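Local coordinates for extracellular invertase (PDB 5XH8), which probably hydrolyses sucrose as a family 32 beta-fructofuranosidase and has high transfructosylation activity, probably yielding fructooligosaccharides such as 1-kestose, at residues A[111-116]-A[137-142]; A[154-159]-A[215-220]; A[467-472]-A[491-496]. One frame throughout, in Å; residues are numbered along the deposited sequence.

Contact 1: A[111-116]-A[137-142]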
loop_
_atom_site.group_PDB
_atom_site.type_symbol
_atom_site.label_atom_id
_atom_site.label_comp_id
_atom_site.label_asym_id
_atom_site.label_seq_id
_atom_site.Cartn_x
_atom_site.Cartn_y
_atom_site.Cartn_z
ATOM N N PRO A 111 7.683 -21.136 -9.089
ATOM C CA PRO A 111 8.607 -20.267 -8.366
ATOM C C PRO A 111 7.901 -18.942 -8.068
ATOM O O PRO A 111 7.305 -18.323 -8.978
ATOM C CB PRO A 111 9.771 -20.075 -9.350
ATOM C CG PRO A 111 9.658 -21.216 -10.325
ATOM C CD PRO A 111 8.201 -21.518 -10.418
ATOM N N THR A 112 7.889 -18.571 -6.802
ATOM C CA THR A 112 7.090 -17.452 -6.329
ATOM C C THR A 112 8.050 -16.434 -5.714
ATOM O O THR A 112 8.697 -16.707 -4.724
ATOM C CB THR A 112 6.010 -17.934 -5.342
ATOM O OG1 THR A 112 5.083 -18.797 -6.037
ATOM C CG2 THR A 112 5.249 -16.754 -4.764
ATOM N N LEU A 113 8.152 -15.272 -6.346
ATOM C CA LEU A 113 9.057 -14.195 -5.911
ATOM C C LEU A 113 8.341 -13.262 -4.950
ATOM O O LEU A 113 7.286 -12.709 -5.292
ATOM C CB LEU A 113 9.523 -13.387 -7.126
ATOM C CG LEU A 113 10.339 -12.121 -6.860
ATOM C CD1 LEU A 113 11.686 -12.456 -6.284
ATOM C CD2 LEU A 113 10.488 -11.328 -8.153
ATOM N N LEU A 114 8.921 -13.081 -3.764
ATOM C CA LEU A 114 8.541 -12.014 -2.856
ATOM C C LEU A 114 9.653 -10.958 -2.917
ATOM O O LEU A 114 10.804 -11.256 -2.609
ATOM C CB LEU A 114 8.381 -12.546 -1.425
ATOM C CG LEU A 114 7.949 -11.548 -0.349
ATOM C CD1 LEU A 114 6.577 -10.966 -0.622
ATOM C CD2 LEU A 114 7.972 -12.205 1.022
ATOM N N TYR A 115 9.304 -9.725 -3.276
ATOM C CA TYR A 115 10.304 -8.690 -3.542
ATOM C C TYR A 115 9.858 -7.320 -3.088
ATOM O O TYR A 115 8.645 -7.065 -2.880
ATOM C CB TYR A 115 10.632 -8.653 -5.040
ATOM C CG TYR A 115 9.567 -8.013 -5.934
ATOM C CD1 TYR A 115 8.448 -8.735 -6.346
ATOM C CD2 TYR A 115 9.687 -6.699 -6.362
ATOM C CE1 TYR A 115 7.481 -8.155 -7.153
ATOM C CE2 TYR A 115 8.712 -6.107 -7.154
ATOM C CZ TYR A 115 7.611 -6.839 -7.552
ATOM O OH TYR A 115 6.668 -6.265 -8.365
ATOM N N THR A 116 10.830 -6.429 -2.946
ATOM C CA THR A 116 10.522 -5.065 -2.541
ATOM C C THR A 116 10.134 -4.233 -3.760
ATOM O O THR A 116 10.961 -3.959 -4.638
ATOM C CB THR A 116 11.654 -4.390 -1.762
ATOM O OG1 THR A 116 11.914 -5.131 -0.561
ATOM C CG2 THR A 116 11.240 -2.961 -1.368
ATOM N N SER A 137 5.813 -7.356 -2.519
ATOM C CA SER A 137 4.844 -7.828 -3.501
ATOM C C SER A 137 5.223 -9.194 -4.005
ATOM O O SER A 137 6.383 -9.625 -3.852
ATOM C CB SER A 137 4.744 -6.842 -4.672
ATOM O OG SER A 137 4.160 -5.619 -4.242
ATOM N N LEU A 138 4.251 -9.865 -4.622
ATOM C CA LEU A 138 4.439 -11.205 -5.192
ATOM C C LEU A 138 4.411 -11.214 -6.708
ATOM O O LEU A 138 3.650 -10.470 -7.342
ATOM C CB LEU A 138 3.343 -12.172 -4.718
ATOM C CG LEU A 138 3.318 -12.537 -3.227
ATOM C CD1 LEU A 138 2.113 -13.447 -2.984
ATOM C CD2 LEU A 138 4.594 -13.218 -2.773
ATOM N N ALA A 139 5.266 -12.072 -7.266
ATOM C CA ALA A 139 5.243 -12.430 -8.658
ATOM C C ALA A 139 5.513 -13.934 -8.778
ATOM O O ALA A 139 6.106 -14.563 -7.894
ATOM C CB ALA A 139 6.272 -11.642 -9.451
ATOM N N VAL A 140 5.053 -14.488 -9.883
ATOM C CA VAL A 140 5.175 -15.913 -10.157
ATOM C C VAL A 140 5.698 -16.135 -11.565
ATOM O O VAL A 140 5.275 -15.455 -12.484
ATOM C CB VAL A 140 3.786 -16.585 -10.043
ATOM C CG1 VAL A 140 3.867 -18.016 -10.504
ATOM C CG2 VAL A 140 3.327 -16.532 -8.595
ATOM N N SER A 141 6.603 -17.085 -11.739
ATOM C CA SER A 141 7.040 -17.473 -13.084
ATOM C C SER A 141 6.389 -18.776 -13.517
ATOM O O SER A 141 6.642 -19.816 -12.917
ATOM C CB SER A 141 8.539 -17.631 -13.212
ATOM O OG SER A 141 8.830 -18.015 -14.569
ATOM N N SER A 142 5.568 -18.681 -14.558
ATOM C CA SER A 142 4.982 -19.830 -15.220
ATOM C C SER A 142 5.733 -20.273 -16.489
ATOM O O SER A 142 5.245 -21.154 -17.200
ATOM C CB SER A 142 3.531 -19.516 -15.577
ATOM O OG SER A 142 3.421 -18.369 -16.392
#
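Strands 112-116 and 137-140 run antiparallel, their axes 4.6 Å apart at closest approach and their directions 154° apart. Leu113 and Ala139 form a hydrogen-bonded pair, Leu113 N reaching Ala139 O at 2.7 Å and Ala139 N returning to Leu113 O at 2.9 Å. Tyr115 and Ser137 make a second such pair, and a further bond runs from Ser141 N to Pro111 O. Thr112-Val140 and Leu114-Leu138 are the non-hydrogen-bonded pairs. The two strands are the central pair of a four-stranded antiparallel blade of the family 32 beta-propeller, with strand 96-103 beside the first and the short strand 149-150 beside the second. Thr112, Leu114, Leu138 and Val140 share one face. There Leu114 CD1 meets Leu138 CD2 at 3.7 Å, the two side chains crossing at a slant, and Leu114 also packs on Pro172 of the next blade. Leu113, Tyr115, Ser137 and Ala139 line the other face. With chi1 at 75°, Tyr115 CG sits between its backbone N and carbonyl carbon, and the ring leans across the neighbouring strand: CD1 comes 3.4 Å from Ser137 O, while CE1 lies 3.9 Å from Ser137 CB and 4.3 Å from Ala139 CB. The phenol is held by Asp93, and a bound glycerol lies about 5 Å from this side chain.

Contact 2: A[154-159]-A[215-220]; sequences GPVIPG and DFQYWE
A classic beta bulge, in which Val156 and Ile157 both face Gln136 of strand 134-140, presents its two side chains to Trp219 at the start of the last strand of the following propeller blade. The contact thus joins two neighbouring blades of the five-bladed beta-propeller, and it does so without a direct hydrogen bond between the segments. Val156 points at the turn that leads into the strand, and its CB lies only 3.2 Å from Gln217 O. With chi1 at -62° its methyls divide the work: CG1 lies against the backbone oxygens, 3.9 Å from Phe216 O, and CG2 approaches the indole obliquely, 4.0 Å from Trp219 NE1. Ile157 sets out to one side, but its extended chain carries CD1 back to Trp219 CB at 3.7 Å, the two side chains crossing at roughly a right angle. One water ties the backbones together, giving a hydrogen to Val156 O at 2.8 Å and accepting from Trp219 N at 2.9 Å. The site also belongs to the dimer interface: Arg131 of the second subunit donates to both Val156 O and Gln217 O, so Val156 O serves the water and the guanidinium together. The indole is fixed within its own segment by a bond from Trp219 NE1 to Phe216 O, 2.9 Å long, bent to 142° at the hydrogen and coming from well above the carbonyl plane rather than onto a lone pair.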
loop_
_atom_site.group_PDB
_atom_site.type_symbol
_atom_site.label_atom_id
_atom_site.label_comp_id
_atom_site.label_asym_id
_atom_site.label_seq_id
_atom_site.Cartn_x
_atom_site.Cartn_y
_atom_site.Cartn_z
ATOM N N GLY A 154 -2.428 -5.731 -4.879
ATOM C CA GLY A 154 -1.536 -4.922 -4.075
ATOM C C GLY A 154 -0.471 -5.733 -3.361
ATOM O O GLY A 154 -0.484 -6.973 -3.407
ATOM N N PRO A 155 0.470 -5.033 -2.700
ATOM C CA PRO A 155 1.496 -5.703 -1.917
ATOM C C PRO A 155 0.896 -6.609 -0.818
ATOM O O PRO A 155 -0.154 -6.295 -0.227
ATOM C CB PRO A 155 2.276 -4.557 -1.276
ATOM C CG PRO A 155 1.363 -3.363 -1.340
ATOM C CD PRO A 155 0.514 -3.565 -2.559
ATOM N N VAL A 156 1.570 -7.720 -0.566
ATOM C CA VAL A 156 1.164 -8.641 0.502
ATOM C C VAL A 156 1.672 -8.159 1.864
ATOM O O VAL A 156 1.113 -8.531 2.911
ATOM C CB VAL A 156 1.576 -10.097 0.206
ATOM C CG1 VAL A 156 0.881 -10.585 -1.054
ATOM C CG2 VAL A 156 3.070 -10.264 0.061
ATOM N N ILE A 157 2.704 -7.320 1.851
ATOM C CA ILE A 157 3.156 -6.625 3.062
ATOM C C ILE A 157 3.253 -5.135 2.713
ATOM O O ILE A 157 4.297 -4.702 2.195
ATOM C CB ILE A 157 4.490 -7.181 3.618
ATOM C CG1 ILE A 157 4.382 -8.675 3.912
ATOM C CG2 ILE A 157 4.905 -6.407 4.863
ATOM C CD1 ILE A 157 5.687 -9.341 4.300
ATOM N N PRO A 158 2.167 -4.355 2.979
ATOM C CA PRO A 158 2.094 -2.929 2.568
ATOM C C PRO A 158 2.929 -1.929 3.347
ATOM O O PRO A 158 3.015 -0.755 2.974
ATOM C CB PRO A 158 0.600 -2.565 2.740
ATOM C CG PRO A 158 -0.133 -3.824 2.998
ATOM C CD PRO A 158 0.858 -4.854 3.465
ATOM N N GLY A 159 3.531 -2.349 4.430
ATOM C CA GLY A 159 4.434 -1.469 5.132
ATOM C C GLY A 159 4.854 -2.156 6.392
ATOM O O GLY A 159 4.446 -3.308 6.635
ATOM N N ASP A 215 -1.589 -19.540 1.004
ATOM C CA ASP A 215 -1.479 -18.812 -0.294
ATOM C C ASP A 215 -0.407 -17.709 -0.339
ATOM O O ASP A 215 -0.271 -17.059 -1.397
ATOM C CB ASP A 215 -2.801 -18.216 -0.771
ATOM C CG ASP A 215 -3.991 -19.078 -0.454
ATOM O OD1 ASP A 215 -4.425 -19.034 0.717
ATOM O OD2 ASP A 215 -4.505 -19.766 -1.373
ATOM N N PHE A 216 0.322 -17.489 0.775
ATOM C CA PHE A 216 1.384 -16.479 0.863
ATOM C C PHE A 216 0.868 -15.047 0.841
ATOM O O PHE A 216 1.609 -14.089 0.558
ATOM C CB PHE A 216 2.423 -16.721 -0.230
ATOM C CG PHE A 216 2.940 -18.129 -0.254
ATOM C CD1 PHE A 216 3.723 -18.596 0.776
ATOM C CD2 PHE A 216 2.614 -19.000 -1.293
ATOM C CE1 PHE A 216 4.202 -19.899 0.770
ATOM C CE2 PHE A 216 3.090 -20.308 -1.307
ATOM C CZ PHE A 216 3.882 -20.755 -0.267
ATOM N N GLN A 217 -0.413 -14.901 1.166
ATOM C CA GLN A 217 -1.116 -13.617 1.093
ATOM C C GLN A 217 -0.794 -12.759 2.304
ATOM O O GLN A 217 -0.552 -11.551 2.184
ATOM C CB GLN A 217 -2.614 -13.892 0.989
ATOM C CG GLN A 217 -3.488 -12.708 0.655
ATOM C CD GLN A 217 -3.150 -12.086 -0.685
ATOM O OE1 GLN A 217 -2.947 -12.779 -1.678
ATOM N NE2 GLN A 217 -3.064 -10.785 -0.709
ATOM N N TYR A 218 -0.778 -13.398 3.476
ATOM C CA TYR A 218 -0.646 -12.718 4.735
ATOM C C TYR A 218 0.557 -13.243 5.488
ATOM O O TYR A 218 0.853 -14.461 5.479
ATOM C CB TYR A 218 -1.933 -12.862 5.558
ATOM C CG TYR A 218 -3.125 -12.218 4.904
ATOM C CD1 TYR A 218 -3.229 -10.825 4.848
ATOM C CD2 TYR A 218 -4.155 -12.992 4.318
ATOM C CE1 TYR A 218 -4.314 -10.208 4.218
ATOM C CE2 TYR A 218 -5.255 -12.376 3.701
ATOM C CZ TYR A 218 -5.318 -10.973 3.656
ATOM O OH TYR A 218 -6.366 -10.304 3.055
ATOM N N TRP A 219 1.251 -12.306 6.127
ATOM C CA TRP A 219 2.509 -12.572 6.802
ATOM C C TRP A 219 2.430 -12.044 8.222
ATOM O O TRP A 219 2.341 -10.831 8.463
ATOM C CB TRP A 219 3.682 -11.959 6.004
ATOM C CG TRP A 219 3.827 -12.668 4.705
ATOM C CD1 TRP A 219 3.130 -12.421 3.565
ATOM C CD2 TRP A 219 4.670 -13.794 4.430
ATOM N NE1 TRP A 219 3.487 -13.316 2.586
ATOM C CE2 TRP A 219 4.435 -14.168 3.095
ATOM C CE3 TRP A 219 5.584 -14.536 5.195
ATOM C CZ2 TRP A 219 5.085 -15.241 2.501
ATOM C CZ3 TRP A 219 6.237 -15.601 4.602
ATOM C CH2 TRP A 219 5.990 -15.946 3.274
ATOM N N GLU A 220 2.447 -12.974 9.175
ATOM C CA GLU A 220 2.283 -12.643 10.576
ATOM C C GLU A 220 3.591 -12.110 11.113
ATOM O O GLU A 220 4.626 -12.753 10.973
ATOM C CB GLU A 220 1.846 -13.890 11.338
ATOM C CG GLU A 220 1.654 -13.661 12.823
ATOM C CD GLU A 220 1.173 -14.911 13.555
ATOM O OE1 GLU A 220 1.235 -16.031 13.016
ATOM O OE2 GLU A 220 0.712 -14.750 14.683
HETATM O O HOH W 1 0.747 -9.504 5.460
#

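Contact 3: A[467-472]-A[491-496]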
loop_
_atom_site.group_PDB
_atom_site.type_symbol
_atom_site.label_atom_id
_atom_site.label_comp_id
_atom_site.label_asym_id
_atom_site.label_seq_id
_atom_site.Cartn_x
_atom_site.Cartn_y
_atom_site.Cartn_z
ATOM N N SER A 467 58.909 -16.442 16.456
ATOM C CA SER A 467 59.274 -15.019 16.544
ATOM C C SER A 467 58.522 -14.075 15.595
ATOM O O SER A 467 58.601 -12.865 15.769
ATOM C CB SER A 467 60.773 -14.845 16.304
ATOM O OG SER A 467 61.157 -15.439 15.082
ATOM N N ALA A 468 57.832 -14.605 14.582
ATOM C CA ALA A 468 57.002 -13.762 13.691
ATOM C C ALA A 468 55.861 -13.071 14.451
ATOM O O ALA A 468 55.532 -11.918 14.161
ATOM C CB ALA A 468 56.458 -14.581 12.521
ATOM N N ARG A 469 55.298 -13.772 15.439
ATOM C CA ARG A 469 54.216 -13.247 16.289
ATOM C C ARG A 469 54.540 -11.849 16.830
ATOM O O ARG A 469 55.650 -11.600 17.284
ATOM C CB ARG A 469 53.952 -14.223 17.445
ATOM C CG ARG A 469 52.766 -13.898 18.350
ATOM C CD ARG A 469 51.441 -14.292 17.726
ATOM N NE ARG A 469 51.271 -15.727 17.476
ATOM C CZ ARG A 469 50.280 -16.265 16.748
ATOM N NH1 ARG A 469 49.335 -15.492 16.197
ATOM N NH2 ARG A 469 50.213 -17.584 16.559
ATOM N N GLY A 470 53.581 -10.930 16.734
ATOM C CA GLY A 470 53.768 -9.558 17.185
ATOM C C GLY A 470 54.850 -8.730 16.501
ATOM O O GLY A 470 55.143 -7.629 16.964
ATOM N N SER A 471 55.431 -9.224 15.405
ATOM C CA SER A 471 56.594 -8.581 14.774
ATOM C C SER A 471 56.196 -7.771 13.554
ATOM O O SER A 471 55.023 -7.758 13.152
ATOM C CB SER A 471 57.600 -9.638 14.331
ATOM O OG SER A 471 57.254 -10.163 13.054
ATOM N N GLY A 472 57.197 -7.141 12.939
ATOM C CA GLY A 472 57.022 -6.359 11.713
ATOM C C GLY A 472 57.134 -7.147 10.413
ATOM O O GLY A 472 57.323 -6.545 9.358
ATOM N N TYR A 491 50.656 -11.295 4.086
ATOM C CA TYR A 491 50.269 -11.383 5.493
ATOM C C TYR A 491 51.187 -10.514 6.340
ATOM O O TYR A 491 52.384 -10.422 6.091
ATOM C CB TYR A 491 50.295 -12.820 6.000
ATOM C CG TYR A 491 49.644 -12.950 7.358
ATOM C CD1 TYR A 491 48.249 -12.987 7.479
ATOM C CD2 TYR A 491 50.409 -12.997 8.529
ATOM C CE1 TYR A 491 47.633 -13.080 8.723
ATOM C CE2 TYR A 491 49.804 -13.093 9.781
ATOM C CZ TYR A 491 48.415 -13.138 9.878
ATOM O OH TYR A 491 47.802 -13.219 11.115
ATOM N N GLN A 492 50.604 -9.897 7.352
ATOM C CA GLN A 492 51.247 -8.950 8.227
ATOM C C GLN A 492 50.864 -9.336 9.664
ATOM O O GLN A 492 49.669 -9.336 10.011
ATOM C CB GLN A 492 50.708 -7.578 7.858
ATOM C CG GLN A 492 51.210 -6.407 8.652
ATOM C CD GLN A 492 50.728 -5.100 8.062
ATOM O OE1 GLN A 492 49.650 -4.615 8.389
ATOM N NE2 GLN A 492 51.530 -4.520 7.190
ATOM N N PHE A 493 51.853 -9.695 10.495
ATOM C CA PHE A 493 51.568 -10.058 11.901
ATOM C C PHE A 493 51.241 -8.894 12.808
ATOM O O PHE A 493 50.516 -9.097 13.763
ATOM C CB PHE A 493 52.695 -10.889 12.534
ATOM C CG PHE A 493 52.634 -12.341 12.182
ATOM C CD1 PHE A 493 53.275 -12.809 11.052
ATOM C CD2 PHE A 493 51.921 -13.228 12.965
ATOM C CE1 PHE A 493 53.222 -14.142 10.715
ATOM C CE2 PHE A 493 51.861 -14.570 12.634
ATOM C CZ PHE A 493 52.515 -15.025 11.503
ATOM N N SER A 494 51.740 -7.693 12.523
ATOM C CA SER A 494 51.517 -6.523 13.399
ATOM C C SER A 494 50.051 -6.244 13.731
ATOM O O SER A 494 49.733 -5.861 14.861
ATOM C CB SER A 494 52.106 -5.272 12.771
ATOM O OG SER A 494 51.503 -5.026 11.515
ATOM N N ASN A 495 49.172 -6.414 12.737
ATOM C CA ASN A 495 47.710 -6.316 12.941
ATOM C C ASN A 495 46.962 -7.565 12.468
ATOM O O ASN A 495 45.741 -7.532 12.253
ATOM C CB ASN A 495 47.159 -5.069 12.256
ATOM C CG ASN A 495 47.516 -4.993 10.770
ATOM O OD1 ASN A 495 48.127 -5.892 10.197
ATOM N ND2 ASN A 495 47.133 -3.900 10.148
ATOM N N GLU A 496 47.694 -8.673 12.335
ATOM C CA GLU A 496 47.129 -9.934 11.940
ATOM C C GLU A 496 46.208 -9.780 10.711
ATOM O O GLU A 496 45.043 -10.168 10.766
ATOM C CB GLU A 496 46.342 -10.522 13.108
ATOM C CG GLU A 496 47.135 -10.739 14.384
ATOM C CD GLU A 496 46.307 -11.487 15.398
ATOM O OE1 GLU A 496 45.517 -10.828 16.084
ATOM O OE2 GLU A 496 46.401 -12.738 15.481
HETATM O O HOH W 2 49.062 -12.848 16.557
HETATM O O HOH W 3 50.837 -11.164 15.628
HETATM O O HOH W 4 54.048 -7.239 10.743
#
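Phe493, with chi1 at -81° and chi2 at 89°, turns one ring face to Ala468, while Arg469 starts with CG anti to its backbone N (chi1 -174°) and then bends twice to bring NH1 near Glu496. Ala468 CB makes a CH-pi contact 4.0 Å from the Phe493 ring centroid; the opposite face takes Tyr491 CE2 over its centre, and Phe464 meets the ring edge-to-face. Ala468 to Ser471 form a type II beta turn in which Ala468 O accepts from both Ser471 N and Ser471 OG (2.7 Å), the two donors arriving from the same face of the carbonyl plane. This turn lies on the connection from one sheet to the other of the C-terminal beta-sandwich, and packs on the hairpin turn between strands 487-492 and 497-501. Water carries the polar links. One accepts from Gly470 N and donates to Phe493 O at 2.8 Å, another joins Ser471 O to Ser494 N. Arg469 NH1 and Glu496 OE2, 4.1 Å apart, are too distant for a salt bridge; a water in the guanidinium plane accepts from NH1 and gives OE2 a weak bond. NH1 also binds Leu526 O, NH2 forms a salt bridge with Asp528, and Glu496 OE1 one with Arg525.

How the contacts relate
The three contacts follow one another along the chain; none nests in or crosses another. Contact 1 closes a 20-residue connection between adjacent strands of one propeller blade; this loop carries Arg131, which serves the neighbouring subunit. The chain then leaves that blade through 154-159 and builds the next, until 215-220 returns to close contact 2 between the two blades. Contacts 1 and 2 form one packed region, Leu114 and Leu138 of the first touching Val156 of the second. Contact 3 closes an 18-residue excursion through strand 474-481 and into strand 487-492 of one sheet of the C-terminal beta-sandwich, on the opposite side of the chain's centre, its centre about 50 Å from that of contact 1.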